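Local structure of adenylyltransferase and sulfurtransferase uba4 (Chaetomium thermophilum, 6YUB) at residues D67-T71 with S72-R76; S92-T95 with H96-I100; E238-S241 with P242-L246. The protein probably adenylates and then sulfurates the C-terminus of a ubiquitin-like sulfur carrier, serving tRNA wobble-base thiolation and molybdenum cofactor biosynthesis. One frame throughout, in Å; residues are numbered along the deposited sequence.

Contact 1: D67-T71 with S72-R76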
ATOM      1  N   ASP B  67      12.745 -22.784   6.958  1.00 38.42           N
ATOM      2  CA  ASP B  67      13.821 -21.908   7.392  1.00 39.37           C
ATOM      3  C   ASP B  67      13.604 -21.454   8.838  1.00 36.61           C
ATOM      4  O   ASP B  67      12.563 -21.709   9.449  1.00 31.34           O
ATOM      5  CB  ASP B  67      13.932 -20.701   6.462  1.00 38.77           C
ATOM      6  CG  ASP B  67      14.464 -21.069   5.089  1.00 50.37           C
ATOM      7  OD1 ASP B  67      15.335 -21.960   4.999  1.00 49.55           O
ATOM      8  OD2 ASP B  67      14.009 -20.465   4.091  1.00 55.55           O
ATOM      9  N   SER B  68      14.605 -20.758   9.373  1.00 37.81           N
ATOM     10  CA  SER B  68      14.624 -20.325  10.758  1.00 42.85           C
ATOM     11  C   SER B  68      14.538 -18.806  10.862  1.00 39.73           C
ATOM     12  O   SER B  68      14.811 -18.077   9.907  1.00 38.78           O
ATOM     13  CB  SER B  68      15.894 -20.812  11.466  1.00 46.43           C
ATOM     14  OG  SER B  68      15.794 -22.178  11.827  1.00 50.62           O
ATOM     15  N   VAL B  69      14.154 -18.340  12.054  1.00 36.93           N
ATOM     16  CA  VAL B  69      14.065 -16.909  12.316  1.00 34.70           C
ATOM     17  C   VAL B  69      15.463 -16.323  12.452  1.00 39.01           C
ATOM     18  O   VAL B  69      16.340 -16.899  13.115  1.00 40.13           O
ATOM     19  CB  VAL B  69      13.232 -16.651  13.584  1.00 41.50           C
ATOM     20  CG1 VAL B  69      13.268 -15.175  13.973  1.00 37.35           C
ATOM     21  CG2 VAL B  69      11.796 -17.125  13.377  1.00 37.37           C
ATOM     22  N   GLU B  70      15.679 -15.169  11.825  1.00 39.49           N
ATOM     23  CA  GLU B  70      16.956 -14.474  11.870  1.00 39.92           C
ATOM     24  C   GLU B  70      16.738 -13.029  12.292  1.00 40.10           C
ATOM     25  O   GLU B  70      15.691 -12.435  12.022  1.00 40.18           O
ATOM     26  CB  GLU B  70      17.671 -14.513  10.510  1.00 50.04           C
ATOM     27  CG  GLU B  70      18.118 -15.897  10.083  1.00 51.04           C
ATOM     28  CD  GLU B  70      18.768 -15.908   8.709  1.00 57.12           C
ATOM     29  OE1 GLU B  70      18.152 -15.399   7.748  1.00 58.27           O
ATOM     30  OE2 GLU B  70      19.900 -16.419   8.592  1.00 58.79           O
ATOM     31  N   THR B  71      17.752 -12.464  12.955  1.00 45.82           N
ATOM     32  CA  THR B  71      17.642 -11.107  13.475  1.00 44.78           C
ATOM     33  C   THR B  71      17.492 -10.090  12.352  1.00 46.00           C
ATOM     34  O   THR B  71      16.748  -9.109  12.486  1.00 41.01           O
ATOM     35  CB  THR B  71      18.871 -10.776  14.326  1.00 45.67           C
ATOM     36  OG1 THR B  71      19.024 -11.766  15.349  1.00 47.66           O
ATOM     37  CG2 THR B  71      18.731  -9.394  14.964  1.00 42.45           C
ATOM     38  N   SER B  72      18.192 -10.304  11.238  1.00 42.34           N
ATOM     39  CA  SER B  72      18.221  -9.337  10.148  1.00 41.10           C
ATOM     40  C   SER B  72      16.931  -9.297   9.341  1.00 37.99           C
ATOM     41  O   SER B  72      16.824  -8.454   8.444  1.00 42.41           O
ATOM     42  CB  SER B  72      19.400  -9.651   9.222  1.00 44.58           C
ATOM     43  OG  SER B  72      19.321 -10.979   8.733  1.00 43.97           O
ATOM     44  N   ASN B  73      15.966 -10.167   9.623  1.00 30.26           N
ATOM     45  CA  ASN B  73      14.693 -10.168   8.917  1.00 37.54           C
ATOM     46  C   ASN B  73      13.539  -9.654   9.769  1.00 40.37           C
ATOM     47  O   ASN B  73      12.408  -9.573   9.276  1.00 38.08           O
ATOM     48  CB  ASN B  73      14.364 -11.580   8.417  1.00 42.46           C
ATOM     49  CG  ASN B  73      15.341 -12.070   7.365  1.00 47.21           C
ATOM     50  OD1 ASN B  73      15.912 -11.279   6.614  1.00 48.33           O
ATOM     51  ND2 ASN B  73      15.536 -13.382   7.303  1.00 45.83           N
ATOM     52  N   LEU B  74      13.792  -9.297  11.031  1.00 40.66           N
ATOM     53  CA  LEU B  74      12.704  -8.897  11.914  1.00 44.67           C
ATOM     54  C   LEU B  74      12.066  -7.588  11.468  1.00 39.07           C
ATOM     55  O   LEU B  74      10.877  -7.370  11.714  1.00 35.07           O
ATOM     56  CB  LEU B  74      13.214  -8.783  13.350  1.00 41.39           C
ATOM     57  CG  LEU B  74      13.597 -10.109  14.009  1.00 41.47           C
ATOM     58  CD1 LEU B  74      14.269  -9.874  15.356  1.00 39.46           C
ATOM     59  CD2 LEU B  74      12.373 -10.999  14.171  1.00 40.93           C
ATOM     60  N   HIS B  75      12.829  -6.717  10.800  1.00 42.43           N
ATOM     61  CA  HIS B  75      12.285  -5.438  10.361  1.00 43.19           C
ATOM     62  C   HIS B  75      11.110  -5.612   9.409  1.00 40.28           C
ATOM     63  O   HIS B  75      10.280  -4.704   9.299  1.00 46.64           O
ATOM     64  CB  HIS B  75      13.376  -4.602   9.696  1.00 42.63           C
ATOM     65  CG  HIS B  75      13.787  -5.105   8.348  1.00 50.12           C
ATOM     66  ND1 HIS B  75      13.470  -4.446   7.179  1.00 46.90           N
ATOM     67  CD2 HIS B  75      14.488  -6.203   7.981  1.00 48.37           C
ATOM     68  CE1 HIS B  75      13.960  -5.116   6.152  1.00 49.03           C
ATOM     69  NE2 HIS B  75      14.582  -6.186   6.611  1.00 46.76           N
ATOM     70  N   ARG B  76      11.028  -6.754   8.719  0.52 46.78           N
ATOM     71  CA  ARG B  76       9.937  -7.048   7.803  0.52 47.16           C
ATOM     72  C   ARG B  76       9.076  -8.227   8.233  0.52 45.79           C
ATOM     73  O   ARG B  76       7.916  -8.306   7.811  0.52 46.01           O
ATOM     74  CB  ARG B  76      10.482  -7.329   6.392  0.52 46.42           C
ATOM     75  CG  ARG B  76      11.324  -8.596   6.288  0.52 45.10           C
ATOM     76  CD  ARG B  76      11.786  -8.880   4.851  0.52 44.17           C
ATOM     77  NE  ARG B  76      11.923 -10.319   4.616  0.52 43.72           N
ATOM     78  CZ  ARG B  76      11.146 -11.032   3.801  0.52 41.08           C
ATOM     79  NH1 ARG B  76      10.179 -10.450   3.101  0.52 43.19           N
ATOM     80  NH2 ARG B  76      11.351 -12.333   3.668  0.52 39.44           N
TER
HETATM   81  O   HOH W   1      14.067 -14.782   9.361  1.00 27.19           O
HETATM   82  O   HOH W   2      15.931  -6.761  11.011  1.00 30.94           O
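T71 O is gripped twice in this turn. L74 N reaches it in a weak but nearly straight bond (L74 N to T71 O 3.3 Å, 170°), and water 2 donates to it while accepting from H75 N. One step earlier, N73 N gives another weak bond to E70 O, so two successive i to i+3 links curl the chain. L74 folds back over the turn: because its CG stands anti to the carbonyl carbon (chi1 -69°), L74 CG rests 3.6 Å from T71 O and close to E70 O as well. L74 CD2 then meets V69 CG1 at 4.3 Å. The side chains of E70 and N73 run side by side in the same direction, their carboxylate and amide planes 59° apart. Water 1 accepts from N73 ND2 at 2.9 Å and from E70 N at 3.0 Å, which probably helps to hold the amide's rotation. S72 to R76 are predicted to bind ATP, and a basic side chain of another chain packs on N73. The turn lies in the loop that leads from strand 60-64 to helix 89-100; D67 N is bonded to D65 OD1, and V69 packs on K89 of the helix.

Contact 2: S92-T95 with H96-I100; sequences SLIT and HLIEI
I94 and I98 meet along one flank of the helix, I94 CG2 lying 3.6 Å from I98 CD1 with the two branches crossing at a slant. About 100° round the helix, L93 and L97 make the slightly wider contact of L93 CD1 with L97 CG at 4.0 Å. L93 extends anti to its own nitrogen (chi1 171°), which carries its CD1 forward along the axis to L97. Beneath these pairs runs the i to i+4 bonding: I98 N to I94 O is short at 2.8 Å, and L97 N approaches L93 O at 2.9 Å in the carbonyl plane. H96 turns to a different side, where E99 OE1 takes a weak bond from H96 ND1 (3.3 Å) at the edge of the ring, while I100 CG1 lies over one face, offset toward the rim. The far nitrogen of that imidazole, NE2, is bonded to Q51 OE1, and another chain stacks a ring on it. Farther out, L93 and L97 face helix 46-56, where A50 and A54 back L97, and I94, L97 and I98 meet Y106 of strand 105-109. Were L97 cut back to an alanine, its contacts with L93 would be lost and a gap would probably open towards A50, A54 and Y106. Helix 89-100 thus forms the beta-alpha-beta crossover between adjacent parallel strands 60-64 and 105-109 of this Rossmann-type ThiF-family domain.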
ATOM      1  N   SER B  92       7.514 -20.118  15.170  1.00 30.33           N
ATOM      2  CA  SER B  92       7.511 -18.777  15.745  1.00 26.79           C
ATOM      3  C   SER B  92       6.281 -17.994  15.304  1.00 28.71           C
ATOM      4  O   SER B  92       5.713 -17.231  16.093  1.00 36.44           O
ATOM      5  CB  SER B  92       8.788 -18.039  15.343  1.00 27.57           C
ATOM      6  OG  SER B  92       8.752 -16.689  15.752  1.00 27.80           O
ATOM      7  N   LEU B  93       5.862 -18.163  14.048  1.00 29.60           N
ATOM      8  CA  LEU B  93       4.692 -17.456  13.552  1.00 29.47           C
ATOM      9  C   LEU B  93       3.419 -17.967  14.209  1.00 33.19           C
ATOM     10  O   LEU B  93       2.557 -17.166  14.603  1.00 25.73           O
ATOM     11  CB  LEU B  93       4.602 -17.604  12.034  1.00 24.98           C
ATOM     12  CG  LEU B  93       3.322 -17.093  11.377  1.00 29.56           C
ATOM     13  CD1 LEU B  93       3.040 -15.668  11.798  1.00 28.37           C
ATOM     14  CD2 LEU B  93       3.425 -17.191   9.849  1.00 26.83           C
ATOM     15  N   ILE B  94       3.281 -19.291  14.330  1.00 26.87           N
ATOM     16  CA  ILE B  94       2.093 -19.860  14.953  1.00 34.92           C
ATOM     17  C   ILE B  94       2.009 -19.460  16.422  1.00 35.79           C
ATOM     18  O   ILE B  94       0.907 -19.317  16.969  1.00 36.99           O
ATOM     19  CB  ILE B  94       2.084 -21.391  14.782  1.00 35.94           C
ATOM     20  CG1 ILE B  94       1.793 -21.740  13.323  1.00 34.09           C
ATOM     21  CG2 ILE B  94       1.068 -22.033  15.723  1.00 33.62           C
ATOM     22  CD1 ILE B  94       2.040 -23.191  12.959  1.00 35.70           C
ATOM     23  N   THR B  95       3.152 -19.257  17.077  1.00 29.79           N
ATOM     24  CA  THR B  95       3.128 -18.789  18.458  1.00 36.72           C
ATOM     25  C   THR B  95       2.395 -17.455  18.560  1.00 34.70           C
ATOM     26  O   THR B  95       1.599 -17.245  19.482  1.00 30.50           O
ATOM     27  CB  THR B  95       4.549 -18.656  19.008  1.00 31.54           C
ATOM     28  OG1 THR B  95       5.161 -19.948  19.086  1.00 40.05           O
ATOM     29  CG2 THR B  95       4.528 -18.020  20.394  1.00 34.95           C
ATOM     30  N   HIS B  96       2.641 -16.548  17.611  1.00 38.51           N
ATOM     31  CA  HIS B  96       1.974 -15.250  17.615  1.00 33.53           C
ATOM     32  C   HIS B  96       0.531 -15.359  17.140  1.00 29.93           C
ATOM     33  O   HIS B  96      -0.344 -14.648  17.641  1.00 31.89           O
ATOM     34  CB  HIS B  96       2.754 -14.266  16.741  1.00 34.36           C
ATOM     35  CG  HIS B  96       2.124 -12.911  16.640  1.00 31.75           C
ATOM     36  ND1 HIS B  96       1.864 -12.126  17.743  1.00 34.41           N
ATOM     37  CD2 HIS B  96       1.709 -12.200  15.563  1.00 32.45           C
ATOM     38  CE1 HIS B  96       1.314 -10.989  17.350  1.00 36.86           C
ATOM     39  NE2 HIS B  96       1.214 -11.009  16.033  1.00 37.01           N
ATOM     40  N   LEU B  97       0.259 -16.237  16.175  1.00 34.26           N
ATOM     41  CA  LEU B  97      -1.120 -16.433  15.739  1.00 35.87           C
ATOM     42  C   LEU B  97      -1.980 -16.956  16.882  1.00 27.76           C
ATOM     43  O   LEU B  97      -3.105 -16.493  17.085  1.00 28.08           O
ATOM     44  CB  LEU B  97      -1.168 -17.393  14.549  1.00 30.38           C
ATOM     45  CG  LEU B  97      -0.386 -16.972  13.305  1.00 32.26           C
ATOM     46  CD1 LEU B  97      -0.520 -18.029  12.210  1.00 33.85           C
ATOM     47  CD2 LEU B  97      -0.834 -15.616  12.788  1.00 32.72           C
ATOM     48  N   ILE B  98      -1.464 -17.926  17.640  1.00 35.35           N
ATOM     49  CA  ILE B  98      -2.199 -18.444  18.790  1.00 29.96           C
ATOM     50  C   ILE B  98      -2.479 -17.328  19.790  1.00 34.93           C
ATOM     51  O   ILE B  98      -3.538 -17.299  20.424  1.00 32.45           O
ATOM     52  CB  ILE B  98      -1.424 -19.610  19.431  1.00 30.08           C
ATOM     53  CG1 ILE B  98      -1.507 -20.843  18.521  1.00 29.35           C
ATOM     54  CG2 ILE B  98      -1.961 -19.918  20.824  1.00 27.19           C
ATOM     55  CD1 ILE B  98      -0.543 -21.943  18.886  1.00 31.01           C
ATOM     56  N   GLU B  99      -1.542 -16.387  19.936  1.00 35.83           N
ATOM     57  CA  GLU B  99      -1.796 -15.225  20.778  1.00 38.86           C
ATOM     58  C   GLU B  99      -2.968 -14.411  20.250  1.00 38.65           C
ATOM     59  O   GLU B  99      -3.841 -13.990  21.022  1.00 34.15           O
ATOM     60  CB  GLU B  99      -0.545 -14.352  20.865  1.00 42.73           C
ATOM     61  CG  GLU B  99       0.587 -14.953  21.687  1.00 41.86           C
ATOM     62  CD  GLU B  99       1.769 -14.008  21.817  1.00 45.87           C
ATOM     63  OE1 GLU B  99       2.051 -13.270  20.853  1.00 46.81           O
ATOM     64  OE2 GLU B  99       2.410 -13.994  22.891  1.00 54.37           O
ATOM     65  N   ILE B 100      -3.005 -14.179  18.931  1.00 31.07           N
ATOM     66  CA  ILE B 100      -4.064 -13.372  18.339  1.00 25.25           C
ATOM     67  C   ILE B 100      -5.412 -14.062  18.499  1.00 28.15           C
ATOM     68  O   ILE B 100      -6.419 -13.433  18.853  1.00 25.08           O
ATOM     69  CB  ILE B 100      -3.756 -13.097  16.855  1.00 34.41           C
ATOM     70  CG1 ILE B 100      -2.506 -12.227  16.721  1.00 31.87           C
ATOM     71  CG2 ILE B 100      -4.962 -12.447  16.169  1.00 26.89           C
ATOM     72  CD1 ILE B 100      -2.032 -12.070  15.290  1.00 30.79           C
TER

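Contact 3: E238-S241 with P242-L246; sequences EEVS and PEKNL
S241 gathers the firm part of this turn. Its carbonyl oxygen takes the backbone N of K244 (K244 N to S241 O 3.0 Å, 155°), although the donor stands above the carbonyl plane, 54° out of it. The same oxygen receives a second bond from water 3, which in turn accepts from L246 N at 2.8 Å, so the water links S241 to L246, two residues past the end of the 3-10 segment. S241 OG, set anti to the backbone nitrogen (chi1 167°), swings back to accept E243 N at 3.3 Å; E243 OE1 also lies 3.0 Å from this hydroxyl. The closer-packed apolar side is formed by V240, whose CG1 touches L246 CD1 at 4.1 Å and K244 CD at 4.2 Å, crossing both side chains at about a right angle. P170, P234 and V247 pack on V240 as well, and L230 touches L246, the buried member of the group.

The other side is much looser. P242 and E243 are exposed there. Beyond CD, K244 bends at its last torsion, and water 4 bridges K244 NZ (3.1 Å) to S241 N. Another chain adds hydrogen bonds to E243 O and to the backbone of K244. The bond from E243 N to S241 OG makes an ST turn, which opens the short 3-10 segment 242-244, with proline in its first position, in the loop between helix 208-228 and strand 250-255.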
ATOM      1  N   GLU B 238     -24.342 -19.515 -17.180  1.00 75.93           N
ATOM      2  CA  GLU B 238     -24.076 -18.126 -16.845  1.00 72.06           C
ATOM      3  C   GLU B 238     -22.573 -17.886 -16.761  1.00 66.93           C
ATOM      4  O   GLU B 238     -21.800 -18.784 -16.417  1.00 69.35           O
ATOM      5  CB  GLU B 238     -24.737 -17.748 -15.519  1.00 74.02           C
ATOM      6  N   GLU B 239     -22.170 -16.665 -17.086  1.00 56.94           N
ATOM      7  CA  GLU B 239     -20.773 -16.273 -17.010  1.00 54.02           C
ATOM      8  C   GLU B 239     -20.470 -15.650 -15.651  1.00 52.64           C
ATOM      9  O   GLU B 239     -21.368 -15.235 -14.913  1.00 57.36           O
ATOM     10  CB  GLU B 239     -20.429 -15.284 -18.125  1.00 55.05           C
ATOM     11  N   VAL B 240     -19.186 -15.598 -15.320  1.00 49.65           N
ATOM     12  CA  VAL B 240     -18.741 -14.901 -14.120  1.00 47.58           C
ATOM     13  C   VAL B 240     -18.754 -13.405 -14.399  1.00 48.17           C
ATOM     14  O   VAL B 240     -18.160 -12.940 -15.380  1.00 48.96           O
ATOM     15  CB  VAL B 240     -17.343 -15.378 -13.695  1.00 51.75           C
ATOM     16  CG1 VAL B 240     -16.852 -14.573 -12.500  1.00 49.19           C
ATOM     17  CG2 VAL B 240     -17.367 -16.863 -13.368  1.00 52.13           C
ATOM     18  N   SER B 241     -19.439 -12.652 -13.546  1.00 49.26           N
ATOM     19  CA  SER B 241     -19.567 -11.217 -13.747  1.00 50.80           C
ATOM     20  C   SER B 241     -18.187 -10.586 -13.904  1.00 42.52           C
ATOM     21  O   SER B 241     -17.314 -10.796 -13.050  1.00 43.28           O
ATOM     22  CB  SER B 241     -20.304 -10.587 -12.564  1.00 52.08           C
ATOM     23  OG  SER B 241     -20.179  -9.175 -12.583  1.00 54.46           O
ATOM     24  N   PRO B 242     -17.942  -9.825 -14.975  1.00 41.63           N
ATOM     25  CA  PRO B 242     -16.635  -9.159 -15.105  1.00 40.19           C
ATOM     26  C   PRO B 242     -16.343  -8.185 -13.979  1.00 39.34           C
ATOM     27  O   PRO B 242     -15.165  -7.908 -13.710  1.00 39.62           O
ATOM     28  CB  PRO B 242     -16.729  -8.441 -16.462  1.00 43.14           C
ATOM     29  CG  PRO B 242     -18.195  -8.354 -16.763  1.00 46.12           C
ATOM     30  CD  PRO B 242     -18.810  -9.576 -16.145  1.00 45.25           C
ATOM     31  N   GLU B 243     -17.369  -7.662 -13.306  1.00 42.10           N
ATOM     32  CA  GLU B 243     -17.140  -6.755 -12.190  1.00 46.75           C
ATOM     33  C   GLU B 243     -16.460  -7.443 -11.009  1.00 40.98           C
ATOM     34  O   GLU B 243     -15.896  -6.755 -10.152  1.00 39.31           O
ATOM     35  CB  GLU B 243     -18.464  -6.134 -11.738  1.00 53.02           C
ATOM     36  CG  GLU B 243     -18.972  -5.030 -12.654  1.00 65.42           C
ATOM     37  CD  GLU B 243     -19.448  -5.550 -13.996  1.00 72.15           C
ATOM     38  OE1 GLU B 243     -20.156  -6.579 -14.021  1.00 74.79           O
ATOM     39  OE2 GLU B 243     -19.111  -4.933 -15.029  1.00 75.23           O
ATOM     40  N   LYS B 244     -16.495  -8.777 -10.948  1.00 43.99           N
ATOM     41  CA  LYS B 244     -15.788  -9.501  -9.897  1.00 42.14           C
ATOM     42  C   LYS B 244     -14.282  -9.547 -10.129  1.00 38.09           C
ATOM     43  O   LYS B 244     -13.545  -9.929  -9.214  1.00 37.89           O
ATOM     44  CB  LYS B 244     -16.336 -10.924  -9.792  1.00 42.85           C
ATOM     45  CG  LYS B 244     -17.714 -11.020  -9.142  1.00 40.26           C
ATOM     46  CD  LYS B 244     -18.224 -12.462  -9.145  1.00 41.12           C
ATOM     47  CE  LYS B 244     -19.389 -12.660  -8.183  1.00 34.80           C
ATOM     48  NZ  LYS B 244     -20.641 -12.032  -8.655  1.00 41.55           N
ATOM     49  N   ASN B 245     -13.808  -9.181 -11.318  1.00 42.68           N
ATOM     50  CA  ASN B 245     -12.378  -9.118 -11.614  1.00 39.44           C
ATOM     51  C   ASN B 245     -11.696 -10.467 -11.362  1.00 38.51           C
ATOM     52  O   ASN B 245     -10.630 -10.549 -10.754  1.00 36.58           O
ATOM     53  CB  ASN B 245     -11.708  -8.014 -10.790  1.00 35.06           C
ATOM     54  CG  ASN B 245     -12.361  -6.667 -10.978  1.00 40.04           C
ATOM     55  OD1 ASN B 245     -12.923  -6.095 -10.035  1.00 37.52           O
ATOM     56  ND2 ASN B 245     -12.293  -6.143 -12.196  1.00 38.67           N
ATOM     57  N   LEU B 246     -12.333 -11.532 -11.846  1.00 39.29           N
ATOM     58  CA  LEU B 246     -11.834 -12.889 -11.655  1.00 38.94           C
ATOM     59  C   LEU B 246     -11.330 -13.505 -12.957  1.00 39.84           C
ATOM     60  O   LEU B 246     -10.169 -13.923 -13.037  1.00 38.87           O
ATOM     61  CB  LEU B 246     -12.935 -13.764 -11.039  1.00 34.69           C
ATOM     62  CG  LEU B 246     -13.340 -13.420  -9.603  1.00 33.79           C
ATOM     63  CD1 LEU B 246     -14.486 -14.311  -9.140  1.00 31.72           C
ATOM     64  CD2 LEU B 246     -12.160 -13.539  -8.660  1.00 28.22           C
TER
HETATM   65  O   HOH W   3     -14.571 -11.804 -13.488  1.00 32.13           O
HETATM   66  O   HOH W   4     -20.509 -13.867 -11.089  1.00 44.12           O

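From the N terminus the three contacts follow one another in series; none nests within or crosses another. Each closes only a short local turn of the N-terminal, ThiF-family part of the protein. Contact 1 shapes the loop leaving strand 60-64, and contact 2 follows it on helix 89-100, before strand 105-109. These two belong together: their centres are about 16 Å apart, and V69 CG2 packs on S92 CB at 3.7 Å, tying the predicted ATP-binding loop to the helix. Contact 3 stands apart, about 40 Å from contact 1 and about 36 Å from contact 2 between centres, across the chain's centre, in the loop that leads from helix 208-228 to strand 250-255.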